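Local coordinates for DUF4439 domain-containing protein (Mycobacterium tuberculosis, PDB 2IB0) that is of unknown function but folds as a ferritin-like four-helix bundle and pairs with a second copy of itself, at residues A31-T36 / R63-D68; I42-S47 / F53-A58; I70-A75 / A124-F129; R105-G110 / A138-R143; T112-V117 / S131-E136. All blocks are in the same frame, centred on the assembly; numbering follows the deposited sequence.

Contact 1. Residues A31-T36 / R63-D68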
# COMPACT_ATOMS: atom_id res chain seq x y z
N ALA A 31 -16.73 -9.01 2.66
CA ALA A 31 -17.51 -8.64 3.85
C ALA A 31 -16.97 -7.37 4.48
O ALA A 31 -17.72 -6.54 4.92
CB ALA A 31 -17.54 -9.79 4.86
N VAL A 32 -15.66 -7.21 4.49
CA VAL A 32 -15.08 -5.97 4.97
C VAL A 32 -15.44 -4.77 4.05
O VAL A 32 -15.80 -3.69 4.54
CB VAL A 32 -13.55 -6.11 5.18
CG1 VAL A 32 -12.89 -4.72 5.39
CG2 VAL A 32 -13.26 -7.05 6.37
N GLU A 33 -15.34 -4.98 2.73
CA GLU A 33 -15.78 -4.00 1.72
C GLU A 33 -17.24 -3.53 1.88
O GLU A 33 -17.49 -2.34 1.86
CB GLU A 33 -15.59 -4.54 0.29
CG GLU A 33 -14.09 -4.64 -0.17
CD GLU A 33 -13.29 -3.33 -0.01
OE1 GLU A 33 -13.81 -2.23 -0.32
OE2 GLU A 33 -12.12 -3.40 0.39
N HIS A 34 -18.20 -4.45 2.01
CA HIS A 34 -19.58 -4.05 2.28
C HIS A 34 -19.68 -3.14 3.52
O HIS A 34 -20.34 -2.10 3.47
CB HIS A 34 -20.47 -5.27 2.47
CG HIS A 34 -20.78 -5.98 1.20
ND1 HIS A 34 -20.73 -7.35 1.07
CD2 HIS A 34 -21.17 -5.50 -0.01
CE1 HIS A 34 -21.08 -7.70 -0.16
NE2 HIS A 34 -21.33 -6.59 -0.84
N ALA A 35 -19.00 -3.54 4.59
CA ALA A 35 -19.00 -2.84 5.87
C ALA A 35 -18.34 -1.47 5.76
O ALA A 35 -18.74 -0.53 6.47
CB ALA A 35 -18.31 -3.66 6.93
N THR A 36 -17.35 -1.34 4.88
CA THR A 36 -16.67 -0.07 4.63
C THR A 36 -17.50 0.91 3.84
O THR A 36 -17.53 2.10 4.18
CB THR A 36 -15.35 -0.27 3.88
OG1 THR A 36 -14.47 -0.95 4.75
CG2 THR A 36 -14.73 1.04 3.56
N ARG A 63 -16.77 0.68 -4.02
CA ARG A 63 -17.90 0.08 -4.73
C ARG A 63 -17.41 -0.73 -5.91
O ARG A 63 -17.88 -1.85 -6.13
CB ARG A 63 -18.94 1.12 -5.17
CG ARG A 63 -19.77 1.64 -4.04
CD ARG A 63 -20.48 2.88 -4.44
NE ARG A 63 -21.49 3.17 -3.44
CZ ARG A 63 -21.93 4.39 -3.13
NH1 ARG A 63 -21.44 5.46 -3.76
NH2 ARG A 63 -22.87 4.53 -2.18
N HIS A 64 -16.41 -0.18 -6.62
CA HIS A 64 -15.83 -0.84 -7.77
C HIS A 64 -15.09 -2.12 -7.35
O HIS A 64 -15.27 -3.16 -7.97
CB HIS A 64 -14.88 0.13 -8.53
CG HIS A 64 -14.36 -0.42 -9.83
ND1 HIS A 64 -13.21 -1.19 -9.91
CD2 HIS A 64 -14.82 -0.32 -11.10
CE1 HIS A 64 -12.99 -1.54 -11.16
NE2 HIS A 64 -13.95 -1.03 -11.91
N ARG A 65 -14.25 -2.04 -6.32
CA ARG A 65 -13.58 -3.20 -5.77
C ARG A 65 -14.57 -4.31 -5.37
O ARG A 65 -14.37 -5.47 -5.72
CB ARG A 65 -12.77 -2.80 -4.55
CG ARG A 65 -11.84 -3.87 -4.07
CD ARG A 65 -11.15 -3.41 -2.82
NE ARG A 65 -10.25 -2.31 -3.07
CZ ARG A 65 -9.94 -1.38 -2.17
NH1 ARG A 65 -10.49 -1.42 -0.96
NH2 ARG A 65 -9.09 -0.40 -2.48
N ARG A 66 -15.60 -3.94 -4.62
CA ARG A 66 -16.70 -4.86 -4.21
C ARG A 66 -17.33 -5.60 -5.40
O ARG A 66 -17.43 -6.83 -5.39
CB ARG A 66 -17.78 -4.10 -3.45
CG ARG A 66 -19.17 -4.90 -3.31
CD ARG A 66 -20.32 -3.94 -2.97
NE ARG A 66 -20.72 -3.06 -4.08
CZ ARG A 66 -21.52 -2.00 -3.96
NH1 ARG A 66 -22.03 -1.65 -2.78
NH2 ARG A 66 -21.84 -1.28 -5.02
N ASP A 67 -17.74 -4.85 -6.42
CA ASP A 67 -18.28 -5.46 -7.65
C ASP A 67 -17.29 -6.38 -8.31
O ASP A 67 -17.64 -7.47 -8.74
CB ASP A 67 -18.74 -4.37 -8.62
CG ASP A 67 -19.85 -3.47 -8.03
OD1 ASP A 67 -20.44 -3.78 -6.96
OD2 ASP A 67 -20.12 -2.42 -8.65
N ASP A 68 -16.02 -5.96 -8.40
CA ASP A 68 -14.94 -6.82 -8.90
C ASP A 68 -14.78 -8.18 -8.18
O ASP A 68 -14.57 -9.22 -8.82
CB ASP A 68 -13.61 -6.06 -8.85
CG ASP A 68 -13.34 -5.22 -10.10
OD1 ASP A 68 -14.14 -5.22 -11.04
OD2 ASP A 68 -12.29 -4.54 -10.15
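The buried salt bridge between E33 and R65 joins two antiparallel helices in the interior of the four-helix bundle. Segment 31-36 lies on helix 18-46 and segment 63-68 on helix 52-75. The axes of the two segments come within 9.6 Å, at 150°. R65 NH1 donates to E33 OE2 at 2.9 Å. The bond is fairly straight, with an angle of 158° at the hydrogen. OE2 is reached on its syn side, somewhat out of the carboxylate plane, and sits at the edge of the guanidinium. The two planes stand perpendicular, so this is a one-bond bridge and not the coplanar, two-bond kind. A bend at chi2 of E33 (-53°) lays the carboxylate across the arginine chain, where R65 CD is 3.4 Å from E33 OE2.

The second pair is H34 and R66. Here the aliphatic part of the arginine does the touching. R66 CD lies 3.5 Å from H34 CD2, approaching the ring obliquely. The guanidinium of R66 is engaged on its own helix: R66 NE donates to D67 OD1 at 3.0 Å, as part of a salt bridge.

On the side of H34, residues A83 and Y87 of the long loop lie against the contact. Further bonds hold the glutamate and R65. E33 OE1 is hydrogen-bonded to H62 ND1, and E33 OE2 is also hydrogen-bonded to W114 NE1 of helix 96-120. R65 NH2 forms a salt bridge with E136 OE1 of helix 124-150. The polar cluster thus involves all four helices.

Contact 2. Residues I42-S47 / F53-A58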
# COMPACT_ATOMS: atom_id res chain seq x y z
N ILE A 42 -21.71 7.10 6.68
CA ILE A 42 -21.67 7.84 7.94
C ILE A 42 -20.54 8.89 7.92
O ILE A 42 -20.75 10.03 8.32
CB ILE A 42 -21.54 6.89 9.14
CG1 ILE A 42 -22.88 6.16 9.37
CG2 ILE A 42 -21.28 7.68 10.43
CD1 ILE A 42 -23.07 4.92 8.46
N VAL A 43 -19.37 8.51 7.42
CA VAL A 43 -18.28 9.46 7.22
C VAL A 43 -18.82 10.67 6.45
O VAL A 43 -18.66 11.81 6.89
CB VAL A 43 -17.10 8.80 6.49
CG1 VAL A 43 -16.02 9.83 6.12
CG2 VAL A 43 -16.52 7.69 7.33
N SER A 44 -19.53 10.42 5.36
CA SER A 44 -20.06 11.51 4.55
C SER A 44 -21.09 12.42 5.26
O SER A 44 -21.01 13.66 5.18
CB SER A 44 -20.69 10.91 3.28
OG SER A 44 -21.35 11.91 2.54
N ALA A 45 -22.09 11.81 5.91
CA ALA A 45 -23.15 12.52 6.62
C ALA A 45 -22.61 13.41 7.73
O ALA A 45 -23.20 14.46 7.99
CB ALA A 45 -24.14 11.54 7.19
N LEU A 46 -21.55 12.96 8.40
CA LEU A 46 -20.93 13.73 9.46
C LEU A 46 -19.96 14.83 8.98
O LEU A 46 -20.08 16.00 9.43
CB LEU A 46 -20.15 12.83 10.41
CG LEU A 46 -20.86 12.02 11.50
CD1 LEU A 46 -19.96 10.89 11.86
CD2 LEU A 46 -21.21 12.84 12.71
N SER A 47 -19.05 14.43 8.06
CA SER A 47 -17.80 15.17 7.56
C SER A 47 -17.97 16.66 7.39
O SER A 47 -19.06 17.06 6.99
CB SER A 47 -17.24 14.51 6.34
OG SER A 47 -16.63 13.31 6.75
N PHE A 53 -14.59 15.50 -1.83
CA PHE A 53 -13.77 14.91 -2.90
C PHE A 53 -13.18 13.57 -2.45
O PHE A 53 -13.18 12.62 -3.20
CB PHE A 53 -12.62 15.84 -3.30
CG PHE A 53 -13.01 16.95 -4.28
CD1 PHE A 53 -13.93 16.71 -5.33
CD2 PHE A 53 -12.43 18.24 -4.17
CE1 PHE A 53 -14.29 17.75 -6.24
CE2 PHE A 53 -12.77 19.27 -5.07
CZ PHE A 53 -13.70 19.03 -6.10
N LEU A 54 -12.67 13.52 -1.21
CA LEU A 54 -12.07 12.32 -0.61
C LEU A 54 -13.11 11.21 -0.38
O LEU A 54 -12.91 10.04 -0.75
CB LEU A 54 -11.32 12.71 0.67
CG LEU A 54 -10.44 11.72 1.49
CD1 LEU A 54 -9.46 10.98 0.60
CD2 LEU A 54 -9.68 12.38 2.71
N VAL A 55 -14.25 11.58 0.20
CA VAL A 55 -15.32 10.64 0.45
C VAL A 55 -15.79 10.05 -0.87
O VAL A 55 -15.87 8.83 -0.97
CB VAL A 55 -16.53 11.28 1.18
CG1 VAL A 55 -17.73 10.28 1.24
CG2 VAL A 55 -16.14 11.75 2.60
N ALA A 56 -16.11 10.89 -1.86
CA ALA A 56 -16.56 10.39 -3.16
C ALA A 56 -15.55 9.40 -3.78
O ALA A 56 -15.95 8.33 -4.27
CB ALA A 56 -16.82 11.54 -4.15
N ASP A 57 -14.27 9.80 -3.79
CA ASP A 57 -13.16 8.97 -4.25
C ASP A 57 -13.14 7.62 -3.54
O ASP A 57 -13.05 6.60 -4.18
CB ASP A 57 -11.82 9.66 -3.90
CG ASP A 57 -11.36 10.67 -4.93
OD1 ASP A 57 -12.02 10.84 -5.99
OD2 ASP A 57 -10.30 11.32 -4.66
N ALA A 58 -13.14 7.64 -2.20
CA ALA A 58 -13.09 6.41 -1.42
C ALA A 58 -14.29 5.49 -1.75
O ALA A 58 -14.12 4.29 -1.95
CB ALA A 58 -13.02 6.72 0.07
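V55, near the start of helix 52-75, faces the last turn of helix 18-46, with its CA 6.3 Å from the CA of S44. The two helices form a helical hairpin, the first of the four-helix bundle, and this contact lies close to its connecting turn. S47 is the first residue to leave helical geometry at the end of the first helix.

V55 carries the second side of the contact alone, and its two methyl groups divide the work. CG2 meets V43 CG1 at 4.0 Å, the two valine side chains passing side by side, pointed opposite ways. CG1 goes to S44. No hydrogen bond crosses between the segments. At the end of helix 18-46, V43 O accepts from S47 N at 2.9 Å. S47 OG also approaches this oxygen, but at a separation short enough to make the exact bond length doubtful.

The other pair of helices closes over this region. V43 reaches L102 and M106 of helix 96-120 and W144 of helix 124-150. L54 beside V55 packs on M140 and R143.

V55 CG1, anti to the backbone N (chi1 172°), is directed at S44, and its closest partner there is S44 CB at 3.6 Å.

Contact 3. Residues I70-A75 / A124-F129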
# COMPACT_ATOMS: atom_id res chain seq x y z
N ILE A 70 -17.18 -9.63 -6.32
CA ILE A 70 -18.41 -10.41 -6.63
C ILE A 70 -18.21 -11.25 -7.91
O ILE A 70 -18.53 -12.44 -7.94
CB ILE A 70 -19.66 -9.49 -6.67
CG1 ILE A 70 -19.95 -8.99 -5.24
CG2 ILE A 70 -20.91 -10.21 -7.30
CD1 ILE A 70 -21.03 -7.90 -5.09
N VAL A 71 -17.63 -10.64 -8.94
CA VAL A 71 -17.32 -11.35 -10.18
C VAL A 71 -16.30 -12.48 -9.91
O VAL A 71 -16.52 -13.61 -10.33
CB VAL A 71 -16.82 -10.35 -11.28
CG1 VAL A 71 -16.22 -11.08 -12.50
CG2 VAL A 71 -17.97 -9.43 -11.72
N MET A 72 -15.22 -12.18 -9.20
CA MET A 72 -14.16 -13.17 -8.89
C MET A 72 -14.71 -14.41 -8.18
O MET A 72 -14.40 -15.54 -8.57
CB MET A 72 -13.06 -12.57 -8.02
CG MET A 72 -12.10 -11.64 -8.73
SD MET A 72 -11.16 -10.56 -7.61
CE MET A 72 -9.82 -11.65 -7.12
N LEU A 73 -15.52 -14.19 -7.16
CA LEU A 73 -16.12 -15.31 -6.41
C LEU A 73 -17.00 -16.17 -7.32
O LEU A 73 -16.97 -17.40 -7.20
CB LEU A 73 -16.86 -14.82 -5.15
CG LEU A 73 -15.94 -14.20 -4.06
CD1 LEU A 73 -16.75 -13.45 -3.00
CD2 LEU A 73 -15.05 -15.25 -3.37
N SER A 74 -17.74 -15.54 -8.25
CA SER A 74 -18.51 -16.27 -9.26
C SER A 74 -17.65 -17.14 -10.20
O SER A 74 -17.98 -18.31 -10.48
CB SER A 74 -19.40 -15.33 -10.07
OG SER A 74 -20.32 -14.68 -9.21
N ALA A 75 -16.53 -16.58 -10.66
CA ALA A 75 -15.57 -17.34 -11.46
C ALA A 75 -15.06 -18.59 -10.72
O ALA A 75 -14.69 -19.59 -11.35
CB ALA A 75 -14.41 -16.45 -11.89
N ALA A 124 -1.39 -15.74 -9.34
CA ALA A 124 -0.76 -14.46 -9.53
C ALA A 124 -1.78 -13.38 -9.83
O ALA A 124 -1.64 -12.28 -9.35
CB ALA A 124 0.25 -14.54 -10.63
N ASP A 125 -2.82 -13.69 -10.62
CA ASP A 125 -3.79 -12.65 -10.98
C ASP A 125 -4.53 -12.15 -9.74
O ASP A 125 -4.73 -10.92 -9.57
CB ASP A 125 -4.82 -13.16 -12.00
CG ASP A 125 -4.25 -13.24 -13.40
OD1 ASP A 125 -3.24 -12.55 -13.68
OD2 ASP A 125 -4.82 -14.00 -14.22
N ASP A 126 -4.95 -13.09 -8.89
CA ASP A 126 -5.68 -12.75 -7.66
C ASP A 126 -4.79 -12.08 -6.62
O ASP A 126 -5.23 -11.17 -5.92
CB ASP A 126 -6.37 -13.96 -7.07
CG ASP A 126 -7.51 -14.46 -7.93
OD1 ASP A 126 -7.78 -13.82 -8.97
OD2 ASP A 126 -8.14 -15.49 -7.57
N ARG A 127 -3.54 -12.53 -6.51
CA ARG A 127 -2.60 -11.83 -5.63
C ARG A 127 -2.28 -10.41 -6.09
O ARG A 127 -2.12 -9.52 -5.24
CB ARG A 127 -1.27 -12.56 -5.50
CG ARG A 127 -1.37 -13.89 -4.83
CD ARG A 127 0.04 -14.35 -4.50
NE ARG A 127 0.94 -14.47 -5.64
CZ ARG A 127 0.97 -15.52 -6.47
NH1 ARG A 127 0.11 -16.53 -6.30
NH2 ARG A 127 1.86 -15.55 -7.46
N VAL A 128 -2.14 -10.19 -7.39
CA VAL A 128 -1.95 -8.83 -7.87
C VAL A 128 -3.15 -7.95 -7.54
O VAL A 128 -2.96 -6.83 -7.12
CB VAL A 128 -1.52 -8.73 -9.37
CG1 VAL A 128 -1.65 -7.30 -9.92
CG2 VAL A 128 -0.08 -9.21 -9.54
N PHE A 129 -4.37 -8.47 -7.69
CA PHE A 129 -5.60 -7.72 -7.41
C PHE A 129 -5.68 -7.35 -5.92
O PHE A 129 -6.03 -6.21 -5.55
CB PHE A 129 -6.83 -8.52 -7.84
CG PHE A 129 -8.16 -7.86 -7.48
CD1 PHE A 129 -8.85 -7.10 -8.42
CD2 PHE A 129 -8.70 -7.99 -6.20
CE1 PHE A 129 -10.08 -6.50 -8.10
CE2 PHE A 129 -9.93 -7.37 -5.87
CZ PHE A 129 -10.61 -6.64 -6.83
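M72 places its sulfur over one face of the F129 ring. SD lies 3.8 Å from the ring centroid and only 10° off the ring normal, so it sits nearly above the centre. The ring atoms CD2 and CE2 of F129 are its closest neighbours across the contact. The methyl group stays above the rim of the ring. The bend at chi3 of M72 (83°) brings CE to D126, 3.5 Å from D126 OD1, while it keeps in touch with F129 CD2. M72 therefore serves two partners one helical turn apart: its sulfur lies over the aromatic face, and its methyl touches both the ring and the carboxylate. No hydrogen bond joins the two segments. Their backbones stay well apart: the closest CA atoms, those of M72 and D126, are 8.6 Å from each other. The long methionine chain spans that distance.

The next shell positions these groups. F129 has CG anti to its backbone N (chi1 175°), which sends the ring toward helix 52-75. There it also packs on R65, D68 and V69. D126 uses its other oxygen, OD2, in a salt bridge with R76 NH2 just after helix 52-75. This adds an ionic link beside the sulfur contact. M72 touches L26 of helix 18-46 as well. On helix 124-150, R127 points away from M72, and its NE donates to V118 O of the second subunit.

The arrangement is a Met-aromatic contact near the surface. It bridges the end of helix 52-75 and the start of helix 124-150 at one end of the four-helix bundle.

Contact 4. Residues R105-G110 / A138-R143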
# COMPACT_ATOMS: atom_id res chain seq x y z
N ARG A 105 -9.70 3.84 10.47
CA ARG A 105 -9.89 2.51 11.03
C ARG A 105 -10.43 1.54 9.95
O ARG A 105 -10.00 0.39 9.87
CB ARG A 105 -10.84 2.56 12.23
CG ARG A 105 -11.42 1.18 12.53
CD ARG A 105 -10.37 0.19 13.10
NE ARG A 105 -10.61 0.06 14.53
CZ ARG A 105 -11.25 -0.95 15.10
NH1 ARG A 105 -11.67 -2.01 14.39
NH2 ARG A 105 -11.43 -0.92 16.40
N MET A 106 -11.35 2.02 9.12
CA MET A 106 -11.95 1.19 8.08
C MET A 106 -10.94 0.79 7.00
O MET A 106 -10.88 -0.36 6.64
CB MET A 106 -13.21 1.85 7.49
CG MET A 106 -14.38 2.04 8.48
SD MET A 106 -15.90 2.37 7.56
CE MET A 106 -15.40 3.98 6.86
N GLU A 107 -10.07 1.71 6.62
CA GLU A 107 -9.02 1.48 5.62
C GLU A 107 -7.97 0.54 6.15
O GLU A 107 -7.51 -0.34 5.44
CB GLU A 107 -8.43 2.83 5.22
CG GLU A 107 -9.42 3.75 4.42
CD GLU A 107 -10.02 3.12 3.11
OE1 GLU A 107 -9.49 2.12 2.54
OE2 GLU A 107 -11.02 3.67 2.61
N ASN A 108 -7.56 0.75 7.40
CA ASN A 108 -6.66 -0.15 8.11
C ASN A 108 -7.22 -1.57 8.24
O ASN A 108 -6.50 -2.52 8.00
CB ASN A 108 -6.27 0.41 9.49
CG ASN A 108 -5.25 1.56 9.39
OD1 ASN A 108 -5.05 2.33 10.33
ND2 ASN A 108 -4.61 1.66 8.27
N ASP A 109 -8.50 -1.72 8.60
CA ASP A 109 -9.13 -3.04 8.61
C ASP A 109 -9.15 -3.65 7.18
O ASP A 109 -9.05 -4.87 7.01
CB ASP A 109 -10.60 -2.94 9.11
CG ASP A 109 -10.72 -2.72 10.64
OD1 ASP A 109 -9.72 -2.86 11.40
OD2 ASP A 109 -11.87 -2.43 11.09
N GLY A 110 -9.35 -2.82 6.16
CA GLY A 110 -9.34 -3.29 4.77
C GLY A 110 -7.94 -3.75 4.33
O GLY A 110 -7.82 -4.77 3.61
N ALA A 138 -4.23 1.29 2.13
CA ALA A 138 -3.11 2.02 2.77
C ALA A 138 -2.93 3.47 2.34
O ALA A 138 -2.63 4.31 3.16
CB ALA A 138 -1.84 1.29 2.49
N VAL A 139 -3.02 3.76 1.05
CA VAL A 139 -2.95 5.13 0.55
C VAL A 139 -4.20 5.89 1.08
O VAL A 139 -4.08 7.02 1.60
CB VAL A 139 -2.82 5.14 -0.97
CG1 VAL A 139 -3.15 6.51 -1.54
CG2 VAL A 139 -1.37 4.67 -1.40
N MET A 140 -5.37 5.26 1.05
CA MET A 140 -6.58 5.92 1.62
C MET A 140 -6.44 6.31 3.09
O MET A 140 -6.82 7.43 3.48
CB MET A 140 -7.86 5.10 1.42
CG MET A 140 -8.59 5.31 0.07
SD MET A 140 -9.03 7.03 -0.41
CE MET A 140 -9.40 7.64 1.10
N ALA A 141 -5.95 5.38 3.91
CA ALA A 141 -5.65 5.63 5.34
C ALA A 141 -4.67 6.79 5.53
O ALA A 141 -4.88 7.63 6.42
CB ALA A 141 -5.13 4.32 6.07
N THR A 142 -3.60 6.85 4.72
CA THR A 142 -2.66 7.94 4.91
C THR A 142 -3.34 9.28 4.56
O THR A 142 -3.06 10.30 5.17
CB THR A 142 -1.34 7.82 4.05
OG1 THR A 142 -1.67 8.05 2.68
CG2 THR A 142 -0.73 6.46 4.16
N ARG A 143 -4.18 9.30 3.52
CA ARG A 143 -4.93 10.51 3.16
C ARG A 143 -5.88 11.00 4.28
O ARG A 143 -6.00 12.19 4.51
CB ARG A 143 -5.72 10.27 1.87
CG ARG A 143 -4.81 10.05 0.72
CD ARG A 143 -5.50 9.79 -0.64
NE ARG A 143 -6.23 10.99 -1.08
CZ ARG A 143 -7.23 11.02 -1.96
NH1 ARG A 143 -7.69 9.91 -2.57
NH2 ARG A 143 -7.80 12.20 -2.25
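E107, A141 and M140 carry most of this contact between the third and fourth helices of the bundle, an antiparallel pair in a ferritin-like fold. The axes of segments 105-110 and 138-143 run 8.3 Å apart at 160°. The small side chain of A141 accompanies a close approach, with 5.4 Å between the CA atoms of E107 and A141.

E107 has the most surface buried. Its CB meets A141 CB at 3.7 Å. Further out, the chain bends at chi2 (-57°) and folds the carboxylate over M140. E107 CD then lies 3.4 Å from M140 CB. M140 starts toward E107 but bends at chi2 and chi3, so the thioether turns off E107 and packs on L54, A58 and Q61 of helix 52-75.

No hydrogen bond crosses between the segments. The buried carboxylate is served from the other two helices: E107 OE2 is hydrogen-bonded to Y40 OH of helix 18-46 and to H62 NE2 of helix 52-75. A glutamate and a histidine meeting inside the bundle are consistent with the ferritin-like family, but no metal site is established here. The outer side of helix 124-150 faces the dimer partner, where V139 packs on V139 of the second subunit.

N108 lies at the exposed margin of the contact, and its amide nitrogen ND2 comes 3.5 Å from A141 CB.

Contact 5. Residues T112-V117 / S131-E136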
# COMPACT_ATOMS: atom_id res chain seq x y z
N THR A 112 -5.67 -5.02 6.34
CA THR A 112 -5.56 -6.31 7.03
C THR A 112 -6.25 -7.45 6.31
O THR A 112 -5.70 -8.56 6.26
CB THR A 112 -6.12 -6.22 8.45
OG1 THR A 112 -5.36 -5.25 9.17
CG2 THR A 112 -6.00 -7.58 9.19
N ALA A 113 -7.45 -7.19 5.77
CA ALA A 113 -8.22 -8.23 5.07
C ALA A 113 -7.59 -8.53 3.69
O ALA A 113 -7.49 -9.67 3.30
CB ALA A 113 -9.66 -7.82 4.92
N TRP A 114 -7.16 -7.50 2.99
CA TRP A 114 -6.43 -7.68 1.74
C TRP A 114 -5.06 -8.33 1.86
O TRP A 114 -4.69 -9.13 0.99
CB TRP A 114 -6.40 -6.40 0.91
CG TRP A 114 -7.82 -6.13 0.42
CD1 TRP A 114 -8.67 -5.15 0.85
CD2 TRP A 114 -8.55 -6.91 -0.53
NE1 TRP A 114 -9.88 -5.25 0.21
CE2 TRP A 114 -9.84 -6.32 -0.65
CE3 TRP A 114 -8.24 -8.05 -1.31
CZ2 TRP A 114 -10.80 -6.81 -1.51
CZ3 TRP A 114 -9.23 -8.56 -2.16
CH2 TRP A 114 -10.50 -7.94 -2.25
N ARG A 115 -4.31 -8.03 2.91
CA ARG A 115 -3.05 -8.76 3.14
C ARG A 115 -3.32 -10.25 3.30
O ARG A 115 -2.53 -11.06 2.87
CB ARG A 115 -2.31 -8.21 4.35
CG ARG A 115 -0.98 -8.85 4.58
CD ARG A 115 -0.22 -8.17 5.72
NE ARG A 115 -0.21 -6.72 5.57
CZ ARG A 115 -0.89 -5.86 6.32
NH1 ARG A 115 -1.67 -6.27 7.32
NH2 ARG A 115 -0.78 -4.56 6.05
N ALA A 116 -4.45 -10.62 3.92
CA ALA A 116 -4.79 -12.05 4.02
C ALA A 116 -5.09 -12.71 2.67
O ALA A 116 -4.77 -13.87 2.47
CB ALA A 116 -5.96 -12.26 4.97
N VAL A 117 -5.77 -11.99 1.77
CA VAL A 117 -5.97 -12.50 0.40
C VAL A 117 -4.61 -12.65 -0.35
O VAL A 117 -4.35 -13.68 -1.03
CB VAL A 117 -7.01 -11.61 -0.38
CG1 VAL A 117 -7.20 -12.13 -1.80
CG2 VAL A 117 -8.45 -11.57 0.37
N SER A 131 -3.13 -7.22 -3.79
CA SER A 131 -2.10 -6.28 -3.45
C SER A 131 -2.43 -4.86 -3.89
O SER A 131 -2.08 -3.92 -3.18
CB SER A 131 -0.71 -6.70 -3.92
OG SER A 131 -0.46 -6.35 -5.27
N THR A 132 -3.06 -4.69 -5.04
CA THR A 132 -3.59 -3.39 -5.46
C THR A 132 -4.65 -2.83 -4.46
O THR A 132 -4.55 -1.64 -4.02
CB THR A 132 -4.16 -3.51 -6.87
OG1 THR A 132 -3.07 -3.82 -7.75
CG2 THR A 132 -4.81 -2.20 -7.32
N ALA A 133 -5.59 -3.69 -4.06
CA ALA A 133 -6.59 -3.37 -3.04
C ALA A 133 -5.92 -3.03 -1.70
O ALA A 133 -6.34 -2.08 -1.01
CB ALA A 133 -7.58 -4.51 -2.89
N LEU A 134 -4.87 -3.77 -1.33
CA LEU A 134 -4.17 -3.52 -0.10
C LEU A 134 -3.48 -2.13 -0.13
O LEU A 134 -3.56 -1.34 0.83
CB LEU A 134 -3.11 -4.61 0.10
CG LEU A 134 -2.41 -4.93 1.44
CD1 LEU A 134 -1.17 -5.67 1.17
CD2 LEU A 134 -2.09 -3.75 2.27
N THR A 135 -2.78 -1.87 -1.23
CA THR A 135 -2.08 -0.60 -1.43
C THR A 135 -3.03 0.60 -1.46
O THR A 135 -2.74 1.63 -0.84
CB THR A 135 -1.28 -0.65 -2.70
OG1 THR A 135 -0.21 -1.61 -2.52
CG2 THR A 135 -0.70 0.72 -3.04
N GLU A 136 -4.16 0.45 -2.14
CA GLU A 136 -5.19 1.50 -2.17
C GLU A 136 -5.77 1.85 -0.79
O GLU A 136 -6.01 3.03 -0.52
CB GLU A 136 -6.32 1.16 -3.14
CG GLU A 136 -5.82 1.18 -4.61
CD GLU A 136 -6.87 0.69 -5.59
OE1 GLU A 136 -7.90 0.10 -5.18
OE2 GLU A 136 -6.67 0.90 -6.80
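W114 holds CG anti to its carbonyl carbon (chi1 -68°), and chi2 (109°) turns one face of the indole onto A133. L134 has its own CG anti to the backbone N, which carries its branched end alongside the backbone of R115.

The methyl of A133 lies over the indole face in a CH-pi contact. A133 CB is 3.6 Å from the centroid of the five-membered ring and 12° off its normal. The nearest ring atom is W114 CD2, 3.5 Å from A133 CB. Beside the ring, W114 CB packs on L134 CB at 3.8 Å. L134 CG comes 3.9 Å from R115 N, and L134 CD2 approaches R115 NH2 obliquely.

Contact between the segments is by packing alone, with no hydrogen bond. The indole NE1 of W114 is hydrogen-bonded to E33 of helix 18-46. W114 continues inward to L26 and A29 of helix 18-46 and V69 of helix 52-75. On the outer side, S131 packs on L134 of the second subunit, and L134 on its S131.

The axes of the two segments are 8.3 Å apart. This is close antiparallel helix packing, with an alanine under an aromatic face, in the second helical hairpin of a four-helix bundle.

How the contacts relate
Contacts 1 and 2 hold helix 18-46 against helix 52-75. Contacts 4 and 5 do the same for helix 96-120 and helix 124-150. Contact 3 ties one hairpin to the other and is the surface contact of the set; the rest are buried. Chemistry follows position. Contacts 1 and 4 lie nearest the middle. A salt bridge crosses contact 1. Contact 4 is packing, but its buried glutamate is hydrogen-bonded to the other hairpin. Contacts 2 and 5, on opposite sides of the chain's centre, are mainly apolar. Contact 3 relies on sulfur and an aromatic ring, and F129 touches W114 of contact 5. Contacts 3, 4 and 5 also reach the second subunit.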